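Local coordinates for ditrans,polycis-undecaprenyl-diphosphate synthase ((2E,6E)-farnesyl-diphosphate specific) (Acinetobacter baumannii, PDB 6ACS), which probably condenses isopentenyl diphosphate units one after another onto farnesyl diphosphate, making the undecaprenyl diphosphate from which the lipid carrier for cell-wall polysaccharides is derived, at residues L9-A14 / G53-T58. Sequence-based numbering, arbitrary orientation.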
ATOM      1  N   LEU B   9      16.808  -7.130 -11.172  1.00 27.86           N
ATOM      2  CA  LEU B   9      15.547  -7.579 -11.746  1.00 27.72           C
ATOM      3  C   LEU B   9      14.512  -7.776 -10.649  1.00 24.17           C
ATOM      4  O   LEU B   9      14.847  -8.269  -9.565  1.00 27.68           O
ATOM      5  CB  LEU B   9      15.728  -8.884 -12.511  1.00 34.02           C
ATOM      6  CG  LEU B   9      16.349  -8.702 -13.898  1.00 45.06           C
ATOM      7  CD1 LEU B   9      16.911 -10.015 -14.396  1.00 47.85           C
ATOM      8  CD2 LEU B   9      15.274  -8.175 -14.851  1.00 47.40           C
ATOM      9  N   PRO B  10      13.257  -7.406 -10.866  1.00 23.40           N
ATOM     10  CA  PRO B  10      12.234  -7.674  -9.845  1.00 24.68           C
ATOM     11  C   PRO B  10      11.908  -9.158  -9.775  1.00 28.57           C
ATOM     12  O   PRO B  10      11.937  -9.870 -10.786  1.00 29.00           O
ATOM     13  CB  PRO B  10      11.021  -6.866 -10.325  1.00 26.66           C
ATOM     14  CG  PRO B  10      11.194  -6.787 -11.813  1.00 28.17           C
ATOM     15  CD  PRO B  10      12.706  -6.773 -12.074  1.00 25.26           C
ATOM     16  N   GLN B  11      11.573  -9.621  -8.559  1.00 24.07           N
ATOM     17  CA  GLN B  11      11.088 -10.992  -8.408  1.00 28.14           C
ATOM     18  C   GLN B  11       9.606 -11.104  -8.725  1.00 24.53           C
ATOM     19  O   GLN B  11       9.130 -12.166  -9.145  1.00 25.03           O
ATOM     20  CB  GLN B  11      11.304 -11.494  -6.975  1.00 33.71           C
ATOM     21  CG  GLN B  11      12.661 -11.168  -6.382  1.00 45.26           C
ATOM     22  CD  GLN B  11      13.356 -12.387  -5.804  1.00 55.56           C
ATOM     23  OE1 GLN B  11      14.580 -12.393  -5.639  1.00 66.19           O
ATOM     24  NE2 GLN B  11      12.586 -13.425  -5.498  1.00 53.02           N
ATOM     25  N   HIS B  12       8.864 -10.033  -8.489  1.00 21.50           N
ATOM     26  CA  HIS B  12       7.416 -10.045  -8.631  1.00 20.36           C
ATOM     27  C   HIS B  12       6.991  -8.679  -9.161  1.00 21.53           C
ATOM     28  O   HIS B  12       7.232  -7.637  -8.531  1.00 24.11           O
ATOM     29  CB  HIS B  12       6.766 -10.384  -7.287  1.00 17.12           C
ATOM     30  CG  HIS B  12       5.279 -10.576  -7.335  1.00 20.10           C
ATOM     31  ND1 HIS B  12       4.573 -11.037  -6.245  1.00 21.56           N
ATOM     32  CD2 HIS B  12       4.360 -10.355  -8.311  1.00 18.77           C
ATOM     33  CE1 HIS B  12       3.285 -11.098  -6.545  1.00 19.13           C
ATOM     34  NE2 HIS B  12       3.127 -10.682  -7.787  1.00 22.83           N
ATOM     35  N   VAL B  13       6.405  -8.700 -10.356  1.00 20.09           N
ATOM     36  CA  VAL B  13       5.886  -7.512 -11.024  1.00 21.27           C
ATOM     37  C   VAL B  13       4.372  -7.562 -10.969  1.00 19.35           C
ATOM     38  O   VAL B  13       3.766  -8.610 -11.227  1.00 22.12           O
ATOM     39  CB  VAL B  13       6.352  -7.443 -12.490  1.00 23.19           C
ATOM     40  CG1 VAL B  13       5.711  -6.231 -13.180  1.00 23.03           C
ATOM     41  CG2 VAL B  13       7.859  -7.373 -12.542  1.00 22.61           C
ATOM     42  N   ALA B  14       3.756  -6.429 -10.648  1.00 19.65           N
ATOM     43  CA  ALA B  14       2.308  -6.303 -10.676  1.00 19.24           C
ATOM     44  C   ALA B  14       1.949  -5.194 -11.645  1.00 21.42           C
ATOM     45  O   ALA B  14       2.669  -4.205 -11.742  1.00 21.22           O
ATOM     46  CB  ALA B  14       1.739  -5.990  -9.291  1.00 18.61           C
ATOM     47  N   GLY B  53      13.588 -14.135 -15.904  1.00 29.44           N
ATOM     48  CA  GLY B  53      13.673 -14.789 -14.624  1.00 31.26           C
ATOM     49  C   GLY B  53      12.766 -14.213 -13.560  1.00 28.84           C
ATOM     50  O   GLY B  53      12.933 -14.556 -12.389  1.00 30.39           O
ATOM     51  N   VAL B  54      11.818 -13.354 -13.933  1.00 28.64           N
ATOM     52  CA  VAL B  54      10.817 -12.879 -12.978  1.00 28.36           C
ATOM     53  C   VAL B  54      10.032 -14.076 -12.460  1.00 28.20           C
ATOM     54  O   VAL B  54       9.596 -14.929 -13.237  1.00 29.60           O
ATOM     55  CB  VAL B  54       9.892 -11.856 -13.654  1.00 27.24           C
ATOM     56  CG1 VAL B  54       8.762 -11.420 -12.702  1.00 25.85           C
ATOM     57  CG2 VAL B  54      10.673 -10.652 -14.138  1.00 28.54           C
ATOM     58  N   ARG B  55       9.854 -14.154 -11.142  1.00 24.77           N
ATOM     59  CA  ARG B  55       9.191 -15.317 -10.560  1.00 25.58           C
ATOM     60  C   ARG B  55       7.670 -15.213 -10.560  1.00 26.48           C
ATOM     61  O   ARG B  55       6.986 -16.246 -10.524  1.00 27.57           O
ATOM     62  CB  ARG B  55       9.665 -15.535  -9.125  1.00 33.28           C
ATOM     63  CG  ARG B  55      11.142 -15.868  -9.038  1.00 46.41           C
ATOM     64  CD  ARG B  55      11.546 -16.214  -7.623  1.00 62.16           C
ATOM     65  NE  ARG B  55      12.776 -17.003  -7.595  1.00 74.95           N
ATOM     66  CZ  ARG B  55      12.820 -18.328  -7.708  1.00 81.64           C
ATOM     67  NH1 ARG B  55      11.700 -19.025  -7.866  1.00 82.13           N
ATOM     68  NH2 ARG B  55      13.988 -18.960  -7.667  1.00 84.43           N
ATOM     69  N   ALA B  56       7.123 -13.996 -10.566  1.00 24.60           N
ATOM     70  CA  ALA B  56       5.683 -13.817 -10.470  1.00 26.49           C
ATOM     71  C   ALA B  56       5.273 -12.542 -11.193  1.00 24.03           C
ATOM     72  O   ALA B  56       5.946 -11.518 -11.087  1.00 22.38           O
ATOM     73  CB  ALA B  56       5.219 -13.741  -9.011  1.00 22.66           C
ATOM     74  N   LEU B  57       4.173 -12.626 -11.925  1.00 20.23           N
ATOM     75  CA  LEU B  57       3.546 -11.485 -12.586  1.00 20.34           C
ATOM     76  C   LEU B  57       2.072 -11.516 -12.234  1.00 24.04           C
ATOM     77  O   LEU B  57       1.407 -12.531 -12.467  1.00 24.89           O
ATOM     78  CB  LEU B  57       3.733 -11.558 -14.107  1.00 22.96           C
ATOM     79  CG  LEU B  57       2.953 -10.536 -14.925  1.00 23.65           C
ATOM     80  CD1 LEU B  57       3.446  -9.114 -14.611  1.00 24.42           C
ATOM     81  CD2 LEU B  57       3.095 -10.873 -16.405  1.00 27.45           C
ATOM     82  N   THR B  58       1.565 -10.425 -11.660  1.00 20.62           N
ATOM     83  CA  THR B  58       0.177 -10.350 -11.202  1.00 21.86           C
ATOM     84  C   THR B  58      -0.500  -9.148 -11.852  1.00 24.09           C
ATOM     85  O   THR B  58       0.014  -8.028 -11.754  1.00 24.28           O
ATOM     86  CB  THR B  58       0.127 -10.236  -9.666  1.00 21.89           C
ATOM     87  OG1 THR B  58       0.813 -11.361  -9.083  1.00 21.14           O
ATOM     88  CG2 THR B  58      -1.321 -10.159  -9.161  1.00 20.75           C
TER
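H12 reaches across to the neighbouring parallel strand and meets both A56 and T58 on the same face of the sheet. A chi1 of -174° swings the H12 ring away from its own backbone N and out over A56, whose CB lies 3.6 Å from the ring centroid in a CH-pi contact; a methyl is small enough to fit beneath the imidazole. The ring edge then brings NE2 to 2.7 Å from T58 OG1, in a hydrogen bond whose proton either partner could supply. ND1 bonds to the carbonyl of P179, so both ring nitrogens are satisfied in a buried setting and the ring's rotation is fixed. Behind the ring, the backbones pair in parallel: V13 N donates to A56 O (2.9 Å) and V13 O accepts from T58 N (2.9 Å). On the opposite face, branched apolar chains suit the interior: V13 CG1 rests 3.9 Å from L57 CD1. V54, just ahead of the strand, meets V13 CG2.

Toward the strand starts the fit relaxes. Q11 O accepts from R55 N (2.9 Å) and, weakly, from A56 N, while the Q11 and R55 side chains merely run alongside, NE2 to CD 3.7 Å. Long polar chains suit this more solvent-accessible margin, bordered by helix 239-252, whose E248 forms a long, weak ion pair with R55. G53 closes helix 42-52 with a Schellman motif; at its positive phi a CB would crowd the preceding carbonyl O.

Strand 12-17, that helix and strand 56-61 form a beta-alpha-beta crossover; the helix packs against V54 and L57, helix 218-235 covers P10 and V13, and strands 129-134 and 183-186 flank the pair within the central parallel sheet.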